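Local coordinates for protein Cag-Z (Helicobacter pylori, PDB 1S2X) that is of unknown function but is encoded by the cag pathogenicity island, which specifies a type IV secretion system, and probably serves that system, at residues E14-K19 against Y88-Q93; D54-V59 against G149-V154. The protein carries 1 engineered substitution. One frame throughout, in Å; residues are numbered along the deposited sequence.

Contact 1 of 2, residues E14-K19 against Y88-Q93; sequences EAERQK and YNRCKQ
Glu16 and Arg90 carry this contact alone, the carboxylate of one lying flat over the guanidinium of the other. Their CA atoms are 8.0 Å apart, and in both residues the bond from CA to CB points toward the other helix. From CB, the Arg90 chain leaves with CG anti to the backbone N (chi1 179°) and then turns at chi2 (43°), which carries the rest of the chain across Glu16 at about a right angle. Arg90 CG and CD rest against the Glu16 CG methylene, with Arg90 CD 3.6 Å from Glu16 CG. Arg90 NE is pressed most closely, 3.0 Å from Glu16 CG, a tight fit for a methylene above a flat nitrogen. Arg90 CZ sits beneath the carboxyl carbon, with Glu16 CD 3.3 Å above the guanidinium plane and over its centre. At the tip, Arg90 NH1 faces Glu16 OE1 at 3.5 Å and Arg90 NH2 faces Glu16 OE2 at 3.4 Å. The two planes differ by 16°, so this is a stack; OE2 and NH2 form a salt bridge by charge alone, with no N-H directed at the oxygen. The strongest polar partner of the guanidinium lies outside the pair: Arg90 NE makes a salt bridge with Glu94 OE2, while Arg90 NH1 has a long, weak ion pair with Glu9 OE1. Glu9 OE1 also lies near Glu16 OE1, a like-charge approach that the arginine would partly offset. The contact sits toward the surface, joining helix 14-23 to helix 74-101, with Phe12 touching Arg90, Arg17 and Cys91 beside it. Further in, Arg17 reaches Asn118 and Phe122 of helix 105-135, while Cys91 packs on Ile115 and Phe119 of that helix and on Leu182 of helix 161-183.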
loop_
_atom_site.group_PDB
_atom_site.type_symbol
_atom_site.label_atom_id
_atom_site.label_comp_id
_atom_site.label_asym_id
_atom_site.label_seq_id
_atom_site.Cartn_x
_atom_site.Cartn_y
_atom_site.Cartn_z
ATOM N N GLU A 14 -10.334 9.268 -13.931
ATOM C CA GLU A 14 -9.314 8.256 -14.183
ATOM C C GLU A 14 -8.041 8.935 -14.667
ATOM O O GLU A 14 -6.924 8.512 -14.368
ATOM C CB GLU A 14 -9.820 7.225 -15.180
ATOM C CG GLU A 14 -11.153 7.520 -15.828
ATOM C CD GLU A 14 -12.363 7.227 -14.967
ATOM O OE1 GLU A 14 -12.563 6.049 -14.588
ATOM O OE2 GLU A 14 -13.121 8.184 -14.676
ATOM N N ALA A 15 -8.174 10.019 -15.422
ATOM C CA ALA A 15 -6.982 10.689 -15.939
ATOM C C ALA A 15 -6.226 11.422 -14.840
ATOM O O ALA A 15 -4.997 11.507 -14.826
ATOM C CB ALA A 15 -7.358 11.669 -17.043
ATOM N N GLU A 16 -6.982 11.969 -13.893
ATOM C CA GLU A 16 -6.344 12.695 -12.793
ATOM C C GLU A 16 -5.669 11.697 -11.858
ATOM O O GLU A 16 -4.610 11.908 -11.275
ATOM C CB GLU A 16 -7.392 13.535 -12.073
ATOM C CG GLU A 16 -7.015 14.977 -11.820
ATOM C CD GLU A 16 -6.667 15.777 -13.053
ATOM O OE1 GLU A 16 -7.408 15.704 -14.048
ATOM O OE2 GLU A 16 -5.642 16.480 -13.028
ATOM N N ARG A 17 -6.329 10.549 -11.728
ATOM C CA ARG A 17 -5.796 9.468 -10.914
ATOM C C ARG A 17 -4.508 8.925 -11.508
ATOM O O ARG A 17 -3.548 8.679 -10.771
ATOM C CB ARG A 17 -6.880 8.399 -10.786
ATOM C CG ARG A 17 -7.974 8.858 -9.816
ATOM C CD ARG A 17 -8.973 7.737 -9.585
ATOM N NE ARG A 17 -9.182 6.980 -10.815
ATOM C CZ ARG A 17 -10.373 6.779 -11.365
ATOM N NH1 ARG A 17 -10.469 6.076 -12.489
ATOM N NH2 ARG A 17 -11.452 7.281 -10.777
ATOM N N GLN A 18 -4.491 8.759 -12.824
ATOM C CA GLN A 18 -3.344 8.208 -13.547
ATOM C C GLN A 18 -2.156 9.149 -13.475
ATOM O O GLN A 18 -0.994 8.752 -13.561
ATOM C CB GLN A 18 -3.740 7.904 -14.991
ATOM C CG GLN A 18 -2.704 7.200 -15.844
ATOM C CD GLN A 18 -2.197 5.869 -15.342
ATOM O OE1 GLN A 18 -2.932 4.993 -14.890
ATOM N NE2 GLN A 18 -0.884 5.659 -15.408
ATOM N N LYS A 19 -2.443 10.434 -13.308
ATOM C CA LYS A 19 -1.366 11.420 -13.236
ATOM C C LYS A 19 -0.615 11.272 -11.920
ATOM O O LYS A 19 0.602 11.417 -11.831
ATOM C CB LYS A 19 -1.910 12.841 -13.375
ATOM C CG LYS A 19 -2.764 13.121 -14.602
ATOM C CD LYS A 19 -1.995 12.907 -15.893
ATOM C CE LYS A 19 -1.517 14.233 -16.504
ATOM N NZ LYS A 19 -0.337 14.039 -17.379
ATOM N N TYR A 88 -5.233 13.733 -2.134
ATOM C CA TYR A 88 -5.971 14.617 -1.249
ATOM C C TYR A 88 -5.960 16.062 -1.752
ATOM O O TYR A 88 -6.979 16.734 -1.747
ATOM C CB TYR A 88 -5.372 14.613 0.152
ATOM C CG TYR A 88 -5.995 15.605 1.108
ATOM C CD1 TYR A 88 -5.267 16.681 1.594
ATOM C CD2 TYR A 88 -7.309 15.454 1.530
ATOM C CE1 TYR A 88 -5.829 17.593 2.469
ATOM C CE2 TYR A 88 -7.874 16.360 2.407
ATOM C CZ TYR A 88 -7.134 17.421 2.874
ATOM O OH TYR A 88 -7.707 18.321 3.744
ATOM N N ASN A 89 -4.773 16.468 -2.172
ATOM C CA ASN A 89 -4.485 17.791 -2.688
ATOM C C ASN A 89 -5.238 18.036 -3.989
ATOM O O ASN A 89 -5.719 19.149 -4.205
ATOM C CB ASN A 89 -2.983 17.945 -2.883
ATOM C CG ASN A 89 -2.236 18.187 -1.585
ATOM O OD1 ASN A 89 -1.002 18.119 -1.557
ATOM N ND2 ASN A 89 -2.952 18.478 -0.507
ATOM N N ARG A 90 -5.350 17.019 -4.833
ATOM C CA ARG A 90 -6.133 17.112 -6.068
ATOM C C ARG A 90 -7.625 17.192 -5.772
ATOM O O ARG A 90 -8.360 18.049 -6.268
ATOM C CB ARG A 90 -5.829 15.913 -6.963
ATOM C CG ARG A 90 -6.578 15.833 -8.277
ATOM C CD ARG A 90 -6.666 17.174 -8.987
ATOM N NE ARG A 90 -7.767 17.198 -9.955
ATOM C CZ ARG A 90 -7.849 18.055 -10.966
ATOM N NH1 ARG A 90 -8.884 17.998 -11.790
ATOM N NH2 ARG A 90 -6.907 18.967 -11.163
ATOM N N CYS A 91 -8.129 16.287 -4.935
ATOM C CA CYS A 91 -9.551 16.303 -4.609
ATOM C C CYS A 91 -9.979 17.553 -3.855
ATOM O O CYS A 91 -11.118 18.015 -4.021
ATOM C CB CYS A 91 -9.912 15.055 -3.791
ATOM S SG CYS A 91 -9.625 13.511 -4.709
ATOM N N LYS A 92 -9.103 18.115 -3.026
ATOM C CA LYS A 92 -9.474 19.284 -2.239
ATOM C C LYS A 92 -9.700 20.508 -3.137
ATOM O O LYS A 92 -10.650 21.250 -2.880
ATOM C CB LYS A 92 -8.427 19.615 -1.174
ATOM C CG LYS A 92 -9.017 20.395 -0.004
ATOM C CD LYS A 92 -8.306 20.065 1.296
ATOM C CE LYS A 92 -8.245 21.239 2.253
ATOM N NZ LYS A 92 -7.533 22.407 1.651
ATOM N N GLN A 93 -8.839 20.650 -4.126
ATOM C CA GLN A 93 -8.834 21.668 -5.153
ATOM C C GLN A 93 -10.075 21.503 -6.029
ATOM O O GLN A 93 -10.803 22.457 -6.296
ATOM C CB GLN A 93 -7.574 21.592 -6.013
ATOM C CG GLN A 93 -7.765 22.013 -7.463
ATOM C CD GLN A 93 -6.469 22.447 -8.127
ATOM O OE1 GLN A 93 -6.417 22.713 -9.331
ATOM N NE2 GLN A 93 -5.401 22.530 -7.335
#

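Contact 2 of 2, residues D54-V59 against G149-V154; sequences DFLRRV and GNMMGV
The Phe55 ring presents an edge to Met151: its CE1 lies 4.1 Å from Met151 O, which is near the ring plane, while Val59 CG2 sits 3.6 Å above one face of the same ring, displaced toward the rim. The ring also touches Ala155 of helix 149-158 and, in the loops, Ser49, Pro144 and Ile147, consistent with its buried state. The other flat group, the Arg58 guanidinium, takes no part in the meeting with 149-154; its NH1 has a weak hydrogen bond to Ser45 O. Asp54 OD1 lies in its plane at the edge, and Asp54 OD2 takes a weak hydrogen bond from Arg58 NE at 3.1 Å, part of a salt bridge one turn apart, and also accepts a hydrogen bond from Asn50 N.

Between the helices the closest meeting is aliphatic. Leu56 CD1 touches Met151 SE at 3.7 Å, with the selenomethionine methyl CE equally near, and meets Val154 CG1 at 3.9 Å. Leu56 and Met151 cross at about a right angle. Met151 folds at chi2 (-56°) and again at chi3, which brings its selenium and methyl group round to the leucine branch. The axes approach to 10.8 Å at 24° between N-to-C directions, nearly side by side, and Leu56 and Met151 are the nearest CA pair. Leu56 and Val59 extend the same apolar seam to Ile158, and Met151 also touches Pro52 and Gln53. No hydrogen bond or salt bridge spans the two segments, so the contact probably rests mainly on apolar packing, with the Phe55 edge near the Met151 carbonyl oxygen as a minor polar element.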
loop_
_atom_site.group_PDB
_atom_site.type_symbol
_atom_site.label_atom_id
_atom_site.label_comp_id
_atom_site.label_asym_id
_atom_site.label_seq_id
_atom_site.Cartn_x
_atom_site.Cartn_y
_atom_site.Cartn_z
ATOM N N ASP A 54 13.894 -24.652 12.914
ATOM C CA ASP A 54 14.928 -24.538 11.878
ATOM C C ASP A 54 14.408 -23.590 10.797
ATOM O O ASP A 54 15.190 -22.865 10.190
ATOM C CB ASP A 54 15.288 -25.879 11.266
ATOM C CG ASP A 54 16.322 -25.826 10.163
ATOM O OD1 ASP A 54 17.436 -25.303 10.381
ATOM O OD2 ASP A 54 16.029 -26.326 9.054
ATOM N N PHE A 55 13.106 -23.627 10.591
ATOM C CA PHE A 55 12.396 -22.685 9.735
ATOM C C PHE A 55 12.648 -21.262 10.239
ATOM O O PHE A 55 13.038 -20.365 9.492
ATOM C CB PHE A 55 10.898 -22.996 9.720
ATOM C CG PHE A 55 10.029 -21.920 9.099
ATOM C CD1 PHE A 55 9.198 -21.123 9.871
ATOM C CD2 PHE A 55 10.038 -21.703 7.738
ATOM C CE1 PHE A 55 8.401 -20.148 9.299
ATOM C CE2 PHE A 55 9.249 -20.727 7.159
ATOM C CZ PHE A 55 8.420 -19.942 7.935
ATOM N N LEU A 56 12.426 -21.044 11.530
ATOM C CA LEU A 56 12.550 -19.695 12.096
ATOM C C LEU A 56 13.990 -19.221 12.087
ATOM O O LEU A 56 14.265 -18.035 11.944
ATOM C CB LEU A 56 11.997 -19.657 13.522
ATOM C CG LEU A 56 10.466 -19.671 13.563
ATOM C CD1 LEU A 56 9.971 -19.373 14.965
ATOM C CD2 LEU A 56 9.921 -18.685 12.528
ATOM N N ARG A 57 14.901 -20.175 12.258
ATOM C CA ARG A 57 16.310 -19.864 12.121
ATOM C C ARG A 57 16.589 -19.407 10.688
ATOM O O ARG A 57 17.358 -18.485 10.448
ATOM C CB ARG A 57 17.187 -21.075 12.418
ATOM C CG ARG A 57 18.669 -20.761 12.252
ATOM C CD ARG A 57 19.237 -20.371 13.622
ATOM N NE ARG A 57 18.737 -21.270 14.661
ATOM C CZ ARG A 57 19.225 -22.478 14.909
ATOM N NH1 ARG A 57 20.241 -22.967 14.217
ATOM N NH2 ARG A 57 18.693 -23.216 15.879
ATOM N N ARG A 58 15.949 -20.077 9.730
ATOM C CA ARG A 58 16.163 -19.695 8.335
ATOM C C ARG A 58 15.447 -18.395 8.041
ATOM O O ARG A 58 15.844 -17.623 7.172
ATOM C CB ARG A 58 15.665 -20.818 7.426
ATOM C CG ARG A 58 16.526 -22.074 7.524
ATOM C CD ARG A 58 16.174 -23.079 6.436
ATOM N NE ARG A 58 16.768 -24.387 6.711
ATOM C CZ ARG A 58 17.123 -25.258 5.776
ATOM N NH1 ARG A 58 16.960 -24.982 4.487
ATOM N NH2 ARG A 58 17.652 -26.415 6.160
ATOM N N VAL A 59 14.370 -18.134 8.778
ATOM C CA VAL A 59 13.668 -16.850 8.618
ATOM C C VAL A 59 14.504 -15.710 9.193
ATOM O O VAL A 59 14.640 -14.658 8.559
ATOM C CB VAL A 59 12.283 -16.890 9.276
ATOM C CG1 VAL A 59 11.678 -15.485 9.326
ATOM C CG2 VAL A 59 11.352 -17.843 8.542
ATOM N N GLY A 149 -0.319 -21.192 10.830
ATOM C CA GLY A 149 -0.632 -19.778 10.884
ATOM C C GLY A 149 0.136 -19.094 11.995
ATOM O O GLY A 149 0.394 -17.898 11.969
ATOM N N ASN A 150 0.532 -19.848 13.020
ATOM C CA ASN A 150 1.177 -19.167 14.142
ATOM C C ASN A 150 2.648 -18.908 13.811
ATOM O O ASN A 150 3.115 -17.786 13.990
ATOM C CB ASN A 150 1.040 -19.978 15.419
ATOM C CG ASN A 150 1.527 -19.265 16.666
ATOM O OD1 ASN A 150 0.999 -18.236 17.089
ATOM N ND2 ASN A 150 2.562 -19.839 17.283
HETATM N N MSE A 151 3.340 -19.931 13.343
HETATM C CA MSE A 151 4.725 -19.777 12.908
HETATM C C MSE A 151 4.764 -18.805 11.725
HETATM O O MSE A 151 5.750 -18.084 11.606
HETATM C CB MSE A 151 5.386 -21.101 12.561
HETATM C CG MSE A 151 5.761 -22.002 13.717
HETATM SE SE MSE A 151 6.849 -21.279 14.970
HETATM C CE MSE A 151 8.054 -22.560 15.172
HETATM N N MSE A 152 3.738 -18.741 10.870
HETATM C CA MSE A 152 3.773 -17.716 9.820
HETATM C C MSE A 152 3.730 -16.338 10.480
HETATM O O MSE A 152 4.434 -15.416 10.064
HETATM C CB MSE A 152 2.636 -17.838 8.817
HETATM C CG MSE A 152 2.896 -18.780 7.648
HETATM SE SE MSE A 152 1.372 -19.092 6.699
HETATM C CE MSE A 152 1.026 -17.407 6.197
ATOM N N GLY A 153 2.920 -16.223 11.526
ATOM C CA GLY A 153 2.800 -14.977 12.275
ATOM C C GLY A 153 4.151 -14.488 12.755
ATOM O O GLY A 153 4.548 -13.335 12.528
ATOM N N VAL A 154 4.888 -15.386 13.413
ATOM C CA VAL A 154 6.223 -15.030 13.896
ATOM C C VAL A 154 7.177 -14.657 12.770
ATOM O O VAL A 154 7.960 -13.710 12.915
ATOM C CB VAL A 154 6.776 -16.209 14.721
ATOM C CG1 VAL A 154 8.182 -15.932 15.222
ATOM C CG2 VAL A 154 5.824 -16.486 15.883
#

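The two contacts hold different pairs of helices and share none, although helix 52-68 of contact 2 and helix 74-101 of contact 1 follow one another in the chain. Their segments alternate along the sequence, yet their centres are 42 Å apart on opposite sides of the chain's centre, with nearest atoms about 31 Å apart. Contact 1 is a surface contact, with neither touching residue buried, and it uses charge. Contact 2 is partly buried, one of its four touching residues being buried; it is mainly apolar and buries 213 Å² against 116 Å². Both have a salt bridge inside one helix, but only contact 1 has one between helices.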